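Local coordinates for protein aac(6')-Ii (Enterococcus faecium, PDB 1N71) that transfers an acetyl group from acetyl-coenzyme A to the 6'-amino group of aminoglycoside antibiotics, a reaction that confers resistance to these drugs, at residues Ala100-Leu114 against Asn162-Ile176. Residues are numbered along the deposited sequence; the frame is centred on the assembly and turned at random.
Sequences ASRGGITIYLGTDDL and NGWDKPDIWMAKTII. With COA (coenzyme A), chain E.
Asp-112 and Asp-168 pair across two antiparallel strands, 106-112 and 168-174, of the mixed sheet of a GNAT acetyltransferase, and illustrate how such a ladder can hold polar groups. Followed outward, Asp-112 CB comes within 3.7 Å of Asn-162 ND2, while CG, OD1 and OD2 all lie 3.1 Å from Asp-168 OD1, the carboxylates stacked with planes 4° apart. Such closeness of like charges would be expected to raise the pKa of one of them. OD2 has a donor: Asn-162 ND2 reaches its anti side at 2.8 Å, nearly in the amide's own plane, and ND2 also donates to Lys-166 O. Asn-162 CG, turned anti to its own carbonyl carbon (chi1 -52°), brings the amide against Leu-114, whose CD2 is 3.3 Å from Asn-162 CG. Asp-168 OD2 is hydrogen-bonded to Tyr-66 OH of the second subunit.

On the other face, Thr-111 lies alongside Ile-169, its CG2 3.8 Å from Ile-169 CB. Its OG1, hydrogen-bonded to His-142, lies 3.6 Å from the coenzyme A sulfur S1P, placing this strand pair at the thiol end of the cofactor. Farther along, Lys-173 O accepts from both Ile-107 N and Thr-106 OG1, the hydroxyl standing 62° out of the carbonyl plane at 2.9 Å.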
ATOM      1  N   ALA A 100       7.543 -16.128  -6.901  1.00 18.47           N
ATOM      2  CA  ALA A 100       6.772 -17.245  -7.432  1.00 18.61           C
ATOM      3  C   ALA A 100       7.035 -18.520  -6.642  1.00 18.49           C
ATOM      4  O   ALA A 100       6.107 -19.263  -6.333  1.00 18.96           O
ATOM      5  CB  ALA A 100       7.120 -17.469  -8.894  1.00 17.46           C
ATOM      6  N   SER A 101       8.302 -18.767  -6.316  1.00 19.88           N
ATOM      7  CA  SER A 101       8.680 -19.976  -5.589  1.00 22.76           C
ATOM      8  C   SER A 101       8.068 -20.058  -4.198  1.00 23.05           C
ATOM      9  O   SER A 101       8.042 -21.127  -3.590  1.00 24.41           O
ATOM     10  CB  SER A 101      10.209 -20.090  -5.489  1.00 23.72           C
ATOM     11  OG  SER A 101      10.751 -19.106  -4.624  1.00 28.12           O
ATOM     12  N   ARG A 102       7.576 -18.934  -3.684  1.00 22.15           N
ATOM     13  CA  ARG A 102       6.958 -18.932  -2.365  1.00 20.07           C
ATOM     14  C   ARG A 102       5.438 -18.965  -2.469  1.00 18.10           C
ATOM     15  O   ARG A 102       4.742 -18.781  -1.480  1.00 18.00           O
ATOM     16  CB  ARG A 102       7.390 -17.700  -1.559  1.00 22.07           C
ATOM     17  CG  ARG A 102       8.897 -17.601  -1.358  1.00 24.03           C
ATOM     18  CD  ARG A 102       9.249 -16.675  -0.210  1.00 27.09           C
ATOM     19  NE  ARG A 102      10.695 -16.512  -0.071  1.00 27.80           N
ATOM     20  CZ  ARG A 102      11.282 -15.902   0.954  1.00 29.54           C
ATOM     21  NH1 ARG A 102      10.546 -15.398   1.936  1.00 29.65           N
ATOM     22  NH2 ARG A 102      12.604 -15.785   0.990  1.00 28.71           N
ATOM     23  N   GLY A 103       4.929 -19.199  -3.674  1.00 18.90           N
ATOM     24  CA  GLY A 103       3.489 -19.252  -3.866  1.00 18.01           C
ATOM     25  C   GLY A 103       2.889 -17.905  -4.235  1.00 19.17           C
ATOM     26  O   GLY A 103       1.667 -17.756  -4.290  1.00 18.00           O
ATOM     27  N   GLY A 104       3.753 -16.923  -4.483  1.00 18.21           N
ATOM     28  CA  GLY A 104       3.290 -15.595  -4.852  1.00 18.50           C
ATOM     29  C   GLY A 104       2.614 -15.558  -6.210  1.00 18.13           C
ATOM     30  O   GLY A 104       2.994 -16.290  -7.126  1.00 19.89           O
ATOM     31  N   ILE A 105       1.617 -14.687  -6.341  1.00 17.43           N
ATOM     32  CA  ILE A 105       0.856 -14.537  -7.576  1.00 18.13           C
ATOM     33  C   ILE A 105       1.125 -13.196  -8.253  1.00 16.20           C
ATOM     34  O   ILE A 105       1.285 -13.115  -9.470  1.00 15.98           O
ATOM     35  CB  ILE A 105      -0.666 -14.580  -7.295  1.00 20.44           C
ATOM     36  CG1 ILE A 105      -1.039 -15.869  -6.563  1.00 24.32           C
ATOM     37  CG2 ILE A 105      -1.432 -14.439  -8.593  1.00 23.09           C
ATOM     38  CD1 ILE A 105      -2.516 -15.973  -6.253  1.00 24.60           C
ATOM     39  N   THR A 106       1.154 -12.140  -7.456  1.00 18.11           N
ATOM     40  CA  THR A 106       1.358 -10.813  -8.012  1.00 18.60           C
ATOM     41  C   THR A 106       2.298  -9.949  -7.192  1.00 16.29           C
ATOM     42  O   THR A 106       2.414 -10.093  -5.975  1.00 15.60           O
ATOM     43  CB  THR A 106       0.022 -10.059  -8.135  1.00 20.56           C
ATOM     44  OG1 THR A 106       0.259  -8.748  -8.668  1.00 23.31           O
ATOM     45  CG2 THR A 106      -0.623  -9.908  -6.776  1.00 20.25           C
ATOM     46  N   ILE A 107       2.959  -9.038  -7.890  1.00 15.47           N
ATOM     47  CA  ILE A 107       3.883  -8.106  -7.283  1.00 13.95           C
ATOM     48  C   ILE A 107       3.395  -6.737  -7.710  1.00 12.69           C
ATOM     49  O   ILE A 107       3.092  -6.526  -8.883  1.00 13.48           O
ATOM     50  CB  ILE A 107       5.320  -8.311  -7.812  1.00 14.43           C
ATOM     51  CG1 ILE A 107       5.845  -9.683  -7.375  1.00 15.49           C
ATOM     52  CG2 ILE A 107       6.235  -7.193  -7.298  1.00 13.16           C
ATOM     53  CD1 ILE A 107       7.255  -9.988  -7.889  1.00 14.83           C
ATOM     54  N   TYR A 108       3.296  -5.820  -6.761  1.00 13.26           N
ATOM     55  CA  TYR A 108       2.861  -4.469  -7.077  1.00 14.18           C
ATOM     56  C   TYR A 108       3.851  -3.500  -6.453  1.00 13.62           C
ATOM     57  O   TYR A 108       4.641  -3.875  -5.591  1.00 13.63           O
ATOM     58  CB  TYR A 108       1.456  -4.201  -6.533  1.00 13.22           C
ATOM     59  CG  TYR A 108       1.394  -4.097  -5.032  1.00 14.85           C
ATOM     60  CD1 TYR A 108       1.397  -5.242  -4.229  1.00 16.30           C
ATOM     61  CD2 TYR A 108       1.346  -2.851  -4.408  1.00 17.18           C
ATOM     62  CE1 TYR A 108       1.349  -5.145  -2.843  1.00 19.77           C
ATOM     63  CE2 TYR A 108       1.302  -2.742  -3.023  1.00 20.88           C
ATOM     64  CZ  TYR A 108       1.301  -3.890  -2.249  1.00 20.21           C
ATOM     65  OH  TYR A 108       1.251  -3.781  -0.882  1.00 24.86           O
ATOM     66  N   LEU A 109       3.801  -2.251  -6.891  1.00 13.47           N
ATOM     67  CA  LEU A 109       4.714  -1.236  -6.398  1.00 13.26           C
ATOM     68  C   LEU A 109       4.094   0.138  -6.561  1.00 15.34           C
ATOM     69  O   LEU A 109       3.120   0.315  -7.297  1.00 12.45           O
ATOM     70  CB  LEU A 109       6.025  -1.299  -7.192  1.00 14.23           C
ATOM     71  CG  LEU A 109       5.850  -1.093  -8.705  1.00 16.34           C
ATOM     72  CD1 LEU A 109       5.922   0.398  -9.043  1.00 15.88           C
ATOM     73  CD2 LEU A 109       6.931  -1.851  -9.460  1.00 16.39           C
ATOM     74  N   GLY A 110       4.658   1.104  -5.851  1.00 15.37           N
ATOM     75  CA  GLY A 110       4.190   2.468  -5.949  1.00 17.55           C
ATOM     76  C   GLY A 110       5.377   3.319  -6.359  1.00 20.36           C
ATOM     77  O   GLY A 110       6.403   3.328  -5.673  1.00 21.76           O
ATOM     78  N   THR A 111       5.267   4.000  -7.494  1.00 20.01           N
ATOM     79  CA  THR A 111       6.338   4.868  -7.963  1.00 21.47           C
ATOM     80  C   THR A 111       5.764   6.283  -7.998  1.00 21.89           C
ATOM     81  O   THR A 111       4.839   6.573  -8.752  1.00 21.68           O
ATOM     82  CB  THR A 111       6.852   4.438  -9.365  1.00 22.35           C
ATOM     83  OG1 THR A 111       7.918   5.305  -9.772  1.00 22.86           O
ATOM     84  CG2 THR A 111       5.738   4.485 -10.400  1.00 21.04           C
ATOM     85  N   ASP A 112       6.309   7.157  -7.162  1.00 21.25           N
ATOM     86  CA  ASP A 112       5.813   8.522  -7.068  1.00 22.16           C
ATOM     87  C   ASP A 112       6.307   9.451  -8.169  1.00 20.79           C
ATOM     88  O   ASP A 112       7.324   9.196  -8.806  1.00 22.30           O
ATOM     89  CB  ASP A 112       6.170   9.100  -5.695  1.00 22.80           C
ATOM     90  CG  ASP A 112       5.716   8.204  -4.550  1.00 27.57           C
ATOM     91  OD1 ASP A 112       6.372   7.162  -4.301  1.00 29.39           O
ATOM     92  OD2 ASP A 112       4.697   8.531  -3.905  1.00 25.33           O
ATOM     93  N   ASP A 113       5.553  10.520  -8.402  1.00 20.20           N
ATOM     94  CA  ASP A 113       5.902  11.519  -9.404  1.00 19.44           C
ATOM     95  C   ASP A 113       5.866  12.851  -8.659  1.00 19.88           C
ATOM     96  O   ASP A 113       4.821  13.490  -8.561  1.00 16.54           O
ATOM     97  CB  ASP A 113       4.880  11.523 -10.547  1.00 19.95           C
ATOM     98  CG  ASP A 113       5.278  12.454 -11.683  1.00 20.40           C
ATOM     99  OD1 ASP A 113       6.302  13.161 -11.546  1.00 22.69           O
ATOM    100  OD2 ASP A 113       4.573  12.482 -12.712  1.00 19.79           O
ATOM    101  N   LEU A 114       7.016  13.252  -8.125  1.00 21.24           N
ATOM    102  CA  LEU A 114       7.127  14.488  -7.352  1.00 23.85           C
ATOM    103  C   LEU A 114       7.557  15.712  -8.155  1.00 24.60           C
ATOM    104  O   LEU A 114       7.328  16.841  -7.725  1.00 24.60           O
ATOM    105  CB  LEU A 114       8.122  14.299  -6.205  1.00 25.45           C
ATOM    106  CG  LEU A 114       8.055  12.993  -5.413  1.00 27.28           C
ATOM    107  CD1 LEU A 114       9.189  12.978  -4.393  1.00 28.21           C
ATOM    108  CD2 LEU A 114       6.700  12.859  -4.730  1.00 26.11           C
ATOM    109  N   ASN A 162       1.776  12.931  -2.197  1.00 14.70           N
ATOM    110  CA  ASN A 162       2.936  13.624  -1.654  1.00 17.10           C
ATOM    111  C   ASN A 162       2.750  15.137  -1.676  1.00 16.21           C
ATOM    112  O   ASN A 162       3.718  15.887  -1.593  1.00 17.22           O
ATOM    113  CB  ASN A 162       4.161  13.253  -2.488  1.00 18.34           C
ATOM    114  CG  ASN A 162       4.332  11.755  -2.634  1.00 20.90           C
ATOM    115  OD1 ASN A 162       4.851  11.092  -1.739  1.00 20.11           O
ATOM    116  ND2 ASN A 162       3.875  11.208  -3.758  1.00 21.28           N
ATOM    117  N   GLY A 163       1.503  15.578  -1.782  1.00 18.62           N
ATOM    118  CA  GLY A 163       1.221  17.000  -1.853  1.00 17.01           C
ATOM    119  C   GLY A 163       0.386  17.239  -3.095  1.00 18.18           C
ATOM    120  O   GLY A 163       0.215  16.334  -3.907  1.00 16.34           O
ATOM    121  N   TRP A 164      -0.135  18.448  -3.269  1.00 18.20           N
ATOM    122  CA  TRP A 164      -0.961  18.717  -4.438  1.00 17.52           C
ATOM    123  C   TRP A 164      -0.300  18.343  -5.764  1.00 18.55           C
ATOM    124  O   TRP A 164       0.816  18.759  -6.057  1.00 18.29           O
ATOM    125  CB  TRP A 164      -1.384  20.186  -4.464  1.00 19.13           C
ATOM    126  CG  TRP A 164      -2.271  20.546  -3.312  1.00 19.13           C
ATOM    127  CD1 TRP A 164      -1.933  21.275  -2.208  1.00 19.83           C
ATOM    128  CD2 TRP A 164      -3.639  20.161  -3.138  1.00 20.20           C
ATOM    129  NE1 TRP A 164      -3.010  21.368  -1.355  1.00 19.94           N
ATOM    130  CE2 TRP A 164      -4.069  20.691  -1.902  1.00 21.06           C
ATOM    131  CE3 TRP A 164      -4.544  19.416  -3.906  1.00 20.83           C
ATOM    132  CZ2 TRP A 164      -5.367  20.502  -1.417  1.00 21.77           C
ATOM    133  CZ3 TRP A 164      -5.837  19.228  -3.422  1.00 22.07           C
ATOM    134  CH2 TRP A 164      -6.232  19.770  -2.188  1.00 22.38           C
ATOM    135  N   ASP A 165      -1.019  17.542  -6.545  1.00 17.81           N
ATOM    136  CA  ASP A 165      -0.592  17.083  -7.860  1.00 18.68           C
ATOM    137  C   ASP A 165       0.762  16.385  -7.931  1.00 18.39           C
ATOM    138  O   ASP A 165       1.474  16.491  -8.929  1.00 17.06           O
ATOM    139  CB  ASP A 165      -0.654  18.245  -8.854  1.00 19.24           C
ATOM    140  CG  ASP A 165      -2.021  18.903  -8.882  1.00 20.82           C
ATOM    141  OD1 ASP A 165      -3.034  18.196  -8.666  1.00 22.62           O
ATOM    142  OD2 ASP A 165      -2.090  20.124  -9.124  1.00 23.22           O
ATOM    143  N   LYS A 166       1.093  15.661  -6.864  1.00 17.82           N
ATOM    144  CA  LYS A 166       2.328  14.883  -6.758  1.00 17.15           C
ATOM    145  C   LYS A 166       1.837  13.517  -6.291  1.00 16.87           C
ATOM    146  O   LYS A 166       2.003  13.128  -5.134  1.00 16.82           O
ATOM    147  CB  LYS A 166       3.262  15.504  -5.723  1.00 18.50           C
ATOM    148  CG  LYS A 166       3.751  16.892  -6.121  1.00 20.35           C
ATOM    149  CD  LYS A 166       4.692  17.479  -5.085  1.00 23.27           C
ATOM    150  CE  LYS A 166       5.226  18.825  -5.550  1.00 26.12           C
ATOM    151  NZ  LYS A 166       6.171  19.419  -4.562  1.00 30.69           N
ATOM    152  N   PRO A 167       1.218  12.766  -7.208  1.00 16.85           N
ATOM    153  CA  PRO A 167       0.660  11.442  -6.945  1.00 15.91           C
ATOM    154  C   PRO A 167       1.634  10.285  -6.841  1.00 16.59           C
ATOM    155  O   PRO A 167       2.816  10.407  -7.156  1.00 15.18           O
ATOM    156  CB  PRO A 167      -0.272  11.250  -8.125  1.00 16.94           C
ATOM    157  CG  PRO A 167       0.589  11.783  -9.251  1.00 16.71           C
ATOM    158  CD  PRO A 167       1.156  13.077  -8.651  1.00 16.41           C
ATOM    159  N   ASP A 168       1.110   9.156  -6.374  1.00 16.60           N
ATOM    160  CA  ASP A 168       1.883   7.932  -6.325  1.00 16.30           C
ATOM    161  C   ASP A 168       1.212   7.147  -7.446  1.00 15.47           C
ATOM    162  O   ASP A 168      -0.002   7.249  -7.637  1.00 15.39           O
ATOM    163  CB  ASP A 168       1.725   7.198  -4.986  1.00 17.82           C
ATOM    164  CG  ASP A 168       2.737   6.058  -4.823  1.00 23.93           C
ATOM    165  OD1 ASP A 168       3.736   6.039  -5.572  1.00 25.27           O
ATOM    166  OD2 ASP A 168       2.544   5.190  -3.943  1.00 25.09           O
ATOM    167  N   ILE A 169       2.000   6.406  -8.213  1.00 15.21           N
ATOM    168  CA  ILE A 169       1.468   5.617  -9.313  1.00 14.25           C
ATOM    169  C   ILE A 169       1.613   4.146  -8.940  1.00 14.26           C
ATOM    170  O   ILE A 169       2.724   3.686  -8.687  1.00 14.12           O
ATOM    171  CB  ILE A 169       2.257   5.886 -10.607  1.00 12.57           C
ATOM    172  CG1 ILE A 169       2.169   7.376 -10.968  1.00 15.99           C
ATOM    173  CG2 ILE A 169       1.714   5.024 -11.737  1.00 15.04           C
ATOM    174  CD1 ILE A 169       3.113   7.811 -12.097  1.00 12.22           C
ATOM    175  N   TRP A 170       0.496   3.422  -8.896  1.00 12.85           N
ATOM    176  CA  TRP A 170       0.509   2.002  -8.544  1.00 13.22           C
ATOM    177  C   TRP A 170       0.602   1.120  -9.784  1.00 13.28           C
ATOM    178  O   TRP A 170      -0.203   1.243 -10.703  1.00 13.13           O
ATOM    179  CB  TRP A 170      -0.760   1.620  -7.771  1.00 15.90           C
ATOM    180  CG  TRP A 170      -0.754   1.984  -6.322  1.00 21.95           C
ATOM    181  CD1 TRP A 170       0.175   1.620  -5.385  1.00 24.07           C
ATOM    182  CD2 TRP A 170      -1.765   2.719  -5.620  1.00 23.11           C
ATOM    183  NE1 TRP A 170      -0.200   2.076  -4.143  1.00 26.75           N
ATOM    184  CE2 TRP A 170      -1.386   2.754  -4.258  1.00 25.19           C
ATOM    185  CE3 TRP A 170      -2.956   3.346  -6.008  1.00 24.91           C
ATOM    186  CZ2 TRP A 170      -2.157   3.394  -3.282  1.00 25.11           C
ATOM    187  CZ3 TRP A 170      -3.725   3.983  -5.035  1.00 24.60           C
ATOM    188  CH2 TRP A 170      -3.319   4.001  -3.686  1.00 26.10           C
ATOM    189  N   MET A 171       1.580   0.220  -9.791  1.00 12.67           N
ATOM    190  CA  MET A 171       1.781  -0.692 -10.905  1.00 11.36           C
ATOM    191  C   MET A 171       1.790  -2.131 -10.395  1.00 12.87           C
ATOM    192  O   MET A 171       2.178  -2.395  -9.257  1.00 11.88           O
ATOM    193  CB  MET A 171       3.097  -0.373 -11.606  1.00 12.02           C
ATOM    194  CG  MET A 171       3.188   1.074 -12.071  1.00 13.02           C
ATOM    195  SD  MET A 171       4.616   1.391 -13.088  1.00 14.29           S
ATOM    196  CE  MET A 171       4.217   0.425 -14.537  1.00 14.21           C
ATOM    197  N   ALA A 172       1.372  -3.066 -11.238  1.00 12.58           N
ATOM    198  CA  ALA A 172       1.331  -4.453 -10.808  1.00 12.18           C
ATOM    199  C   ALA A 172       1.519  -5.417 -11.960  1.00 13.14           C
ATOM    200  O   ALA A 172       1.310  -5.075 -13.130  1.00 13.87           O
ATOM    201  CB  ALA A 172       0.005  -4.731 -10.103  1.00 11.31           C
ATOM    202  N   LYS A 173       1.919  -6.628 -11.612  1.00 12.70           N
ATOM    203  CA  LYS A 173       2.135  -7.680 -12.585  1.00 13.96           C
ATOM    204  C   LYS A 173       1.827  -9.010 -11.914  1.00 14.19           C
ATOM    205  O   LYS A 173       2.178  -9.227 -10.755  1.00 12.52           O
ATOM    206  CB  LYS A 173       3.594  -7.669 -13.063  1.00 15.27           C
ATOM    207  CG  LYS A 173       3.939  -8.778 -14.059  1.00 15.50           C
ATOM    208  CD  LYS A 173       5.424  -8.749 -14.430  1.00 14.24           C
ATOM    209  CE  LYS A 173       5.781  -9.845 -15.423  1.00 17.67           C
ATOM    210  NZ  LYS A 173       7.250  -9.855 -15.739  1.00 16.62           N
ATOM    211  N   THR A 174       1.122  -9.880 -12.623  1.00 16.63           N
ATOM    212  CA  THR A 174       0.837 -11.204 -12.098  1.00 17.45           C
ATOM    213  C   THR A 174       1.975 -12.001 -12.732  1.00 18.02           C
ATOM    214  O   THR A 174       2.137 -12.011 -13.952  1.00 16.57           O
ATOM    215  CB  THR A 174      -0.552 -11.673 -12.535  1.00 18.89           C
ATOM    216  OG1 THR A 174      -1.534 -11.014 -11.718  1.00 20.44           O
ATOM    217  CG2 THR A 174      -0.692 -13.172 -12.385  1.00 16.26           C
ATOM    218  N   ILE A 175       2.772 -12.649 -11.893  1.00 20.48           N
ATOM    219  CA  ILE A 175       3.969 -13.339 -12.363  1.00 22.30           C
ATOM    220  C   ILE A 175       3.946 -14.804 -12.776  1.00 23.82           C
ATOM    221  O   ILE A 175       4.983 -15.352 -13.145  1.00 25.06           O
ATOM    222  CB  ILE A 175       5.091 -13.147 -11.332  1.00 22.29           C
ATOM    223  CG1 ILE A 175       4.678 -13.762  -9.990  1.00 23.81           C
ATOM    224  CG2 ILE A 175       5.356 -11.653 -11.147  1.00 21.77           C
ATOM    225  CD1 ILE A 175       5.728 -13.641  -8.914  1.00 24.80           C
ATOM    226  N   ILE A 176       2.788 -15.444 -12.721  1.00 23.43           N
ATOM    227  CA  ILE A 176       2.702 -16.840 -13.118  1.00 23.55           C
ATOM    228  C   ILE A 176       1.474 -17.052 -13.984  1.00 22.97           C
ATOM    229  O   ILE A 176       0.571 -16.211 -14.018  1.00 19.52           O
ATOM    230  CB  ILE A 176       2.611 -17.781 -11.894  1.00 23.47           C
ATOM    231  CG1 ILE A 176       1.394 -17.418 -11.044  1.00 24.52           C
ATOM    232  CG2 ILE A 176       3.893 -17.693 -11.069  1.00 24.02           C
ATOM    233  CD1 ILE A 176       1.154 -18.365  -9.878  1.00 27.27           C
TER
HETATM  234  N1A COA E 601      12.642   5.826 -17.931  1.00 22.22           N
HETATM  235  C2A COA E 601      12.347   5.118 -19.037  1.00 23.18           C
HETATM  236  N3A COA E 601      12.845   3.918 -19.410  1.00 25.36           N
HETATM  237  C4A COA E 601      13.743   3.440 -18.482  1.00 23.90           C
HETATM  238  C5A COA E 601      14.141   4.051 -17.315  1.00 22.48           C
HETATM  239  C6A COA E 601      13.541   5.319 -17.028  1.00 21.61           C
HETATM  240  N6A COA E 601      13.836   6.016 -15.933  1.00 20.17           N
HETATM  241  N7A COA E 601      15.062   3.268 -16.636  1.00 22.07           N
HETATM  242  C8A COA E 601      15.206   2.227 -17.403  1.00 22.87           C
HETATM  243  N9A COA E 601      14.440   2.260 -18.545  1.00 23.99           N
HETATM  244  C1B COA E 601      14.360   1.266 -19.625  1.00 27.22           C
HETATM  245  C2B COA E 601      15.664   1.128 -20.416  1.00 30.79           C
HETATM  246  O2B COA E 601      15.680   2.095 -21.473  1.00 33.27           O
HETATM  247  C3B COA E 601      15.628  -0.272 -21.019  1.00 31.37           C
HETATM  248  O3B COA E 601      14.745  -0.246 -22.153  1.00 37.22           O
HETATM  249  P3B COA E 601      15.213  -0.811 -23.589  1.00 41.10           P
HETATM  250  O7A COA E 601      16.413  -0.005 -23.924  1.00 41.19           O
HETATM  251  O8A COA E 601      14.040  -0.559 -24.462  1.00 41.46           O
HETATM  252  O9A COA E 601      15.489  -2.248 -23.344  1.00 40.65           O
HETATM  253  C4B COA E 601      14.936  -1.061 -19.898  1.00 27.66           C
HETATM  254  O4B COA E 601      14.178  -0.076 -19.185  1.00 26.14           O
HETATM  255  C5B COA E 601      15.883  -1.831 -18.967  1.00 24.67           C
HETATM  256  O5B COA E 601      16.635  -0.920 -18.156  1.00 22.37           O
HETATM  257  P1A COA E 601      17.786  -1.422 -17.141  1.00 20.76           P
HETATM  258  O1A COA E 601      19.104  -1.113 -17.736  1.00 19.09           O
HETATM  259  O2A COA E 601      17.476  -2.801 -16.702  1.00 18.67           O
HETATM  260  O3A COA E 601      17.529  -0.432 -15.904  1.00 20.29           O
HETATM  261  P2A COA E 601      18.572   0.029 -14.770  1.00 20.14           P
HETATM  262  O4A COA E 601      19.085   1.371 -15.120  1.00 20.91           O
HETATM  263  O5A COA E 601      19.517  -1.064 -14.468  1.00 22.80           O
HETATM  264  O6A COA E 601      17.591   0.186 -13.508  1.00 20.77           O
HETATM  265  CBP COA E 601      16.103   1.736 -12.366  1.00 23.72           C
HETATM  266  CCP COA E 601      16.359   0.916 -13.623  1.00 20.81           C
HETATM  267  CDP COA E 601      14.832   2.567 -12.587  1.00 22.95           C
HETATM  268  CEP COA E 601      15.899   0.766 -11.165  1.00 23.07           C
HETATM  269  CAP COA E 601      17.362   2.677 -12.123  1.00 28.17           C
HETATM  270  OAP COA E 601      17.545   3.608 -13.195  1.00 29.71           O
HETATM  271  C9P COA E 601      17.344   3.368 -10.748  1.00 33.66           C
HETATM  272  O9P COA E 601      18.047   2.934  -9.824  1.00 36.32           O
HETATM  273  N8P COA E 601      16.540   4.432 -10.628  1.00 37.40           N
HETATM  274  C7P COA E 601      16.369   5.231  -9.420  1.00 43.94           C
HETATM  275  C6P COA E 601      15.498   4.540  -8.372  1.00 48.06           C
HETATM  276  C5P COA E 601      14.010   4.658  -8.647  1.00 51.23           C
HETATM  277  O5P COA E 601      13.497   5.761  -8.875  1.00 52.95           O
HETATM  278  N4P COA E 601      13.314   3.512  -8.621  1.00 53.72           N
HETATM  279  C3P COA E 601      11.871   3.391  -8.854  1.00 54.10           C
HETATM  280  C2P COA E 601      11.167   2.665  -7.718  1.00 54.80           C
HETATM  281  S1P COA E 601       9.644   3.474  -7.192  1.00 56.20           S
HETATM  282  O   HOH W   1      -1.788  -8.188 -10.299  1.00 21.30           O